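Local coordinates for protein ectonucleotide pyrophosphatase/phosphodiesterase family member 5 (Mus musculus, PDB 5VEO) that is a zinc-dependent ectoenzyme that probably hydrolyses phosphodiester bonds, with restricted action on nucleotides, and binds AMP in its active site, at residues A[76-79]-A[80-83]; A[97-100]-A[101-104]. The protein carries 1 engineered substitution. One frame throughout, in Å; residues are numbered along the deposited sequence.

How the interactions relate
Interactions 1 and 2 follow each other along the chain and lie about 10 Å apart between centres, yet they touch directly. The evidence is a run of packing contacts: M81 CE meets F102 CD1 at 3.7 Å, and D83 CB meets F102 CE1 at 3.9 Å. I76 CD1 lies against the indole of W103, 3.8 Å from W103 CD2. R298 joins both, with a salt bridge to D83 and a hydrogen bond from its NH2 to K101 O. Each also reaches AMP: residues 76-83 bring N79, whose side chain is about 6 Å from a zinc ion, to the phosphate, whereas residues 97-104 bring Y98 to the adenine amino group.

Interaction 1: residues A[76-79]-A[80-83]; sequences IVAN and DMFD. With AMP (adenosine monophosphate), chain Q.
The D80 carboxylate lies against one face of the N79-D80 peptide, its OD1 above that plane and 3.5 Å from N79 C, while D80 OD2 is bonded to S91. This is the entry to the β-hairpin of strands 80-83 and 88-91, in a nucleotide pyrophosphatase/phosphodiesterase domain of the alkaline phosphatase clan. The loop reverses here, and M81 folds back over it. Its chain bends at the end (chi3 -84°), carrying CE to 3.6 Å from A78 O and 4.0 Å from I76 CD1. Nearer the backbone, M81 CG touches A78 CB at 4.0 Å. The sulfur does two jobs: SD packs 3.7 Å from V77 CG2 and accepts a weak hydrogen bond from V77 N (3.4 Å, 145°). Were M81 replaced by an alanine, V77 N would probably lose its sulfur acceptor and a gap would probably open between the 76-78 loop and F102. At the turn itself, both ends of the N79 amide are engaged, which fixes its rotation. OD1 accepts from the backbone N of Y59, next to the engineered A58, and ND2 donates to O1P of AMP over 2.8 Å at 157°.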
loop_
_atom_site.group_PDB
_atom_site.type_symbol
_atom_site.label_atom_id
_atom_site.label_comp_id
_atom_site.label_asym_id
_atom_site.label_seq_id
_atom_site.Cartn_x
_atom_site.Cartn_y
_atom_site.Cartn_z
ATOM N N ILE A 76 -9.418 -2.399 -6.312
ATOM C CA ILE A 76 -8.681 -3.250 -5.363
ATOM C C ILE A 76 -8.980 -2.665 -3.987
ATOM O O ILE A 76 -8.237 -1.844 -3.438
ATOM C CB ILE A 76 -7.181 -3.310 -5.678
ATOM C CG1 ILE A 76 -6.918 -3.877 -7.082
ATOM C CG2 ILE A 76 -6.453 -4.145 -4.633
ATOM C CD1 ILE A 76 -7.256 -5.345 -7.252
ATOM N N VAL A 77 -10.139 -3.050 -3.441
ATOM C CA VAL A 77 -10.642 -2.395 -2.232
ATOM C C VAL A 77 -10.102 -3.017 -0.949
ATOM O O VAL A 77 -10.215 -2.396 0.114
ATOM C CB VAL A 77 -12.184 -2.369 -2.187
ATOM C CG1 VAL A 77 -12.750 -1.749 -3.461
ATOM C CG2 VAL A 77 -12.784 -3.739 -1.977
ATOM N N ALA A 78 -9.486 -4.190 -1.018
ATOM C CA ALA A 78 -8.963 -4.872 0.154
ATOM C C ALA A 78 -8.005 -5.959 -0.315
ATOM O O ALA A 78 -7.943 -6.285 -1.502
ATOM C CB ALA A 78 -10.098 -5.469 0.995
ATOM N N ASN A 79 -7.275 -6.546 0.647
ATOM C CA ASN A 79 -6.453 -7.717 0.368
ATOM C C ASN A 79 -7.293 -8.969 0.218
ATOM O O ASN A 79 -6.815 -9.951 -0.345
ATOM C CB ASN A 79 -5.451 -7.980 1.482
ATOM C CG ASN A 79 -4.427 -6.874 1.645
ATOM O OD1 ASN A 79 -4.196 -6.036 0.758
ATOM N ND2 ASN A 79 -3.773 -6.902 2.782
ATOM N N ASP A 80 -8.504 -8.957 0.769
ATOM C CA ASP A 80 -9.458 -10.057 0.677
ATOM C C ASP A 80 -10.782 -9.463 0.244
ATOM O O ASP A 80 -11.316 -8.582 0.925
ATOM C CB ASP A 80 -9.603 -10.789 2.009
ATOM C CG ASP A 80 -8.363 -11.560 2.367
ATOM O OD1 ASP A 80 -7.504 -11.000 3.065
ATOM O OD2 ASP A 80 -8.231 -12.717 1.928
ATOM N N MET A 81 -11.292 -9.928 -0.893
ATOM C CA MET A 81 -12.478 -9.356 -1.510
ATOM C C MET A 81 -13.385 -10.457 -2.026
ATOM O O MET A 81 -12.956 -11.582 -2.297
ATOM C CB MET A 81 -12.143 -8.476 -2.710
ATOM C CG MET A 81 -11.315 -7.269 -2.418
ATOM S SD MET A 81 -11.022 -6.336 -3.930
ATOM C CE MET A 81 -9.606 -7.183 -4.617
ATOM N N PHE A 82 -14.640 -10.084 -2.225
ATOM C CA PHE A 82 -15.600 -10.914 -2.934
ATOM C C PHE A 82 -16.340 -10.015 -3.905
ATOM O O PHE A 82 -16.917 -8.995 -3.503
ATOM C CB PHE A 82 -16.578 -11.597 -1.981
ATOM C CG PHE A 82 -17.696 -12.325 -2.693
ATOM C CD1 PHE A 82 -17.417 -13.403 -3.516
ATOM C CD2 PHE A 82 -19.003 -11.908 -2.566
ATOM C CE1 PHE A 82 -18.445 -14.082 -4.186
ATOM C CE2 PHE A 82 -20.037 -12.578 -3.254
ATOM C CZ PHE A 82 -19.743 -13.657 -4.043
ATOM N N ASP A 83 -16.315 -10.397 -5.182
ATOM C CA ASP A 83 -17.031 -9.656 -6.203
ATOM C C ASP A 83 -18.319 -10.407 -6.524
ATOM O O ASP A 83 -18.261 -11.531 -7.051
ATOM C CB ASP A 83 -16.168 -9.477 -7.454
ATOM C CG ASP A 83 -16.838 -8.615 -8.507
ATOM O OD1 ASP A 83 -16.171 -7.722 -9.075
ATOM O OD2 ASP A 83 -18.040 -8.831 -8.773
HETATM P P AMP Q . -0.233 -5.970 4.155
HETATM O O1P AMP Q . -1.612 -5.498 3.804
HETATM O O2P AMP Q . -0.188 -6.603 5.551
HETATM O O3P AMP Q . 0.828 -4.880 4.020
HETATM O "O5'" AMP Q . 0.190 -7.116 3.121
HETATM C "C5'" AMP Q . 1.586 -7.359 2.886
HETATM C "C4'" AMP Q . 1.915 -8.806 2.645
HETATM O "O4'" AMP Q . 1.500 -9.150 1.330
HETATM C "C3'" AMP Q . 3.417 -9.098 2.685
HETATM O "O3'" AMP Q . 3.754 -9.801 3.861
HETATM C "C2'" AMP Q . 3.682 -9.971 1.454
HETATM O "O2'" AMP Q . 4.364 -11.168 1.710
HETATM C "C1'" AMP Q . 2.294 -10.227 0.902
HETATM N N9 AMP Q . 2.256 -10.278 -0.543
HETATM C C8 AMP Q . 2.530 -9.287 -1.408
HETATM N N7 AMP Q . 2.357 -9.729 -2.679
HETATM C C5 AMP Q . 1.958 -11.025 -2.582
HETATM C C6 AMP Q . 1.587 -12.101 -3.523
HETATM N N6 AMP Q . 1.614 -11.872 -4.848
HETATM N N1 AMP Q . 1.228 -13.297 -3.024
HETATM C C2 AMP Q . 1.188 -13.555 -1.704
HETATM N N3 AMP Q . 1.500 -12.632 -0.779
HETATM C C4 AMP Q . 1.898 -11.381 -1.178
#

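Interaction 2: residues A[97-100]-A[101-104]; sequences IYDS and KFWE
The chi1 of D99 (-177°) sets its CG opposite the backbone N and sends the carboxylate forward along the chain, where OD1 accepts a hydrogen bond from K101 N at 3.1 Å. W103 CG instead stands anti to its own carbonyl carbon (chi1 -60°), which swings the indole back toward I97. The first bond closes an Asx turn; K101 N meets OD1 from above the carboxylate plane, and the methylene K101 CB rests 3.5 Å from the same oxygen. Backbone bonds F102 N to D99 O (3.0 Å) and W103 N to S100 O (2.9 Å) define two overlapping type I β-turns, since S100, K101 and F102 all have the phi/psi values required. The second bond of W103 reaches farther back: NE1 donates to I97 O at 2.9 Å, an approach that is nearly collinear with the carbonyl (161°) and close to the indole plane. The carbonyls of I97, D99 and S100 thus all sit at the indole edge, and the NE1 bond fixes the ring's rotation. W103 also meets Y63 edge-to-face. F102 turns an edge to D99, CD2 being 4.0 Å from D99 CB, and its ring meets F90. On the side of K131 and H133, E104 CG lies 3.2 Å from S100 O, while E104 OE2 is anchored by H133 N and S100 OG bonds to K131 O. This Asx motif, an Asx turn combined with a β-turn from the same aspartate, follows directly on a wall of the AMP pocket: the side chain of I97 comes within about 3 Å of AMP at its nearest atoms, and Y98 OH, bonded to D129, makes a weak hydrogen bond with the amino group of the adenine.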
loop_
_atom_site.group_PDB
_atom_site.type_symbol
_atom_site.label_atom_id
_atom_site.label_comp_id
_atom_site.label_asym_id
_atom_site.label_seq_id
_atom_site.Cartn_x
_atom_site.Cartn_y
_atom_site.Cartn_z
ATOM N N ILE A 97 -4.611 -13.852 -6.192
ATOM C CA ILE A 97 -4.681 -12.477 -6.663
ATOM C C ILE A 97 -4.559 -12.365 -8.174
ATOM O O ILE A 97 -4.447 -11.253 -8.690
ATOM C CB ILE A 97 -3.592 -11.612 -6.003
ATOM C CG1 ILE A 97 -2.194 -12.048 -6.515
ATOM C CG2 ILE A 97 -3.744 -11.698 -4.516
ATOM C CD1 ILE A 97 -1.198 -10.940 -6.685
ATOM N N TYR A 98 -4.521 -13.483 -8.894
ATOM C CA TYR A 98 -4.105 -13.460 -10.293
ATOM C C TYR A 98 -5.274 -13.433 -11.262
ATOM O O TYR A 98 -5.052 -13.470 -12.473
ATOM C CB TYR A 98 -3.167 -14.650 -10.584
ATOM C CG TYR A 98 -1.881 -14.463 -9.836
ATOM C CD1 TYR A 98 -0.887 -13.624 -10.326
ATOM C CD2 TYR A 98 -1.692 -15.041 -8.590
ATOM C CE1 TYR A 98 0.275 -13.391 -9.602
ATOM C CE2 TYR A 98 -0.531 -14.818 -7.867
ATOM C CZ TYR A 98 0.442 -13.993 -8.375
ATOM O OH TYR A 98 1.574 -13.769 -7.630
ATOM N N ASP A 99 -6.506 -13.330 -10.769
ATOM C CA ASP A 99 -7.655 -13.161 -11.658
ATOM C C ASP A 99 -7.662 -11.725 -12.176
ATOM O O ASP A 99 -7.950 -10.778 -11.434
ATOM C CB ASP A 99 -8.951 -13.507 -10.934
ATOM C CG ASP A 99 -10.186 -13.409 -11.836
ATOM O OD1 ASP A 99 -10.120 -12.766 -12.909
ATOM O OD2 ASP A 99 -11.238 -13.966 -11.454
ATOM N N SER A 100 -7.327 -11.575 -13.456
ATOM C CA SER A 100 -7.157 -10.267 -14.078
ATOM C C SER A 100 -8.345 -9.341 -13.854
ATOM O O SER A 100 -8.171 -8.118 -13.774
ATOM C CB SER A 100 -6.926 -10.463 -15.576
ATOM O OG SER A 100 -5.816 -11.315 -15.803
ATOM N N LYS A 101 -9.556 -9.891 -13.782
ATOM C CA LYS A 101 -10.739 -9.046 -13.666
ATOM C C LYS A 101 -10.761 -8.242 -12.370
ATOM O O LYS A 101 -11.429 -7.200 -12.308
ATOM C CB LYS A 101 -11.994 -9.901 -13.786
ATOM C CG LYS A 101 -12.230 -10.425 -15.210
ATOM C CD LYS A 101 -13.636 -10.072 -15.697
ATOM C CE LYS A 101 -13.785 -10.116 -17.227
ATOM N NZ LYS A 101 -14.095 -8.756 -17.784
ATOM N N PHE A 102 -10.051 -8.680 -11.333
ATOM C CA PHE A 102 -9.998 -7.871 -10.120
ATOM C C PHE A 102 -9.200 -6.591 -10.300
ATOM O O PHE A 102 -9.354 -5.679 -9.491
ATOM C CB PHE A 102 -9.435 -8.688 -8.957
ATOM C CG PHE A 102 -10.482 -9.492 -8.265
ATOM C CD1 PHE A 102 -11.349 -8.889 -7.369
ATOM C CD2 PHE A 102 -10.642 -10.830 -8.546
ATOM C CE1 PHE A 102 -12.340 -9.620 -6.738
ATOM C CE2 PHE A 102 -11.639 -11.567 -7.934
ATOM C CZ PHE A 102 -12.493 -10.965 -7.039
ATOM N N TRP A 103 -8.359 -6.513 -11.329
ATOM C CA TRP A 103 -7.441 -5.404 -11.567
ATOM C C TRP A 103 -7.889 -4.459 -12.674
ATOM O O TRP A 103 -7.362 -3.343 -12.779
ATOM C CB TRP A 103 -6.057 -5.970 -11.933
ATOM C CG TRP A 103 -5.489 -6.818 -10.846
ATOM C CD1 TRP A 103 -5.727 -8.146 -10.619
ATOM C CD2 TRP A 103 -4.609 -6.384 -9.812
ATOM N NE1 TRP A 103 -5.036 -8.568 -9.502
ATOM C CE2 TRP A 103 -4.351 -7.497 -8.983
ATOM C CE3 TRP A 103 -4.022 -5.159 -9.498
ATOM C CZ2 TRP A 103 -3.508 -7.418 -7.885
ATOM C CZ3 TRP A 103 -3.197 -5.080 -8.402
ATOM C CH2 TRP A 103 -2.947 -6.196 -7.607
ATOM N N GLU A 104 -8.813 -4.881 -13.522
ATOM C CA GLU A 104 -9.017 -4.217 -14.797
ATOM C C GLU A 104 -10.016 -3.059 -14.740
ATOM O O GLU A 104 -10.361 -2.502 -15.790
ATOM C CB GLU A 104 -9.415 -5.269 -15.832
ATOM C CG GLU A 104 -8.193 -6.098 -16.202
ATOM C CD GLU A 104 -8.468 -7.270 -17.105
ATOM O OE1 GLU A 104 -9.604 -7.807 -17.114
ATOM O OE2 GLU A 104 -7.523 -7.653 -17.816
#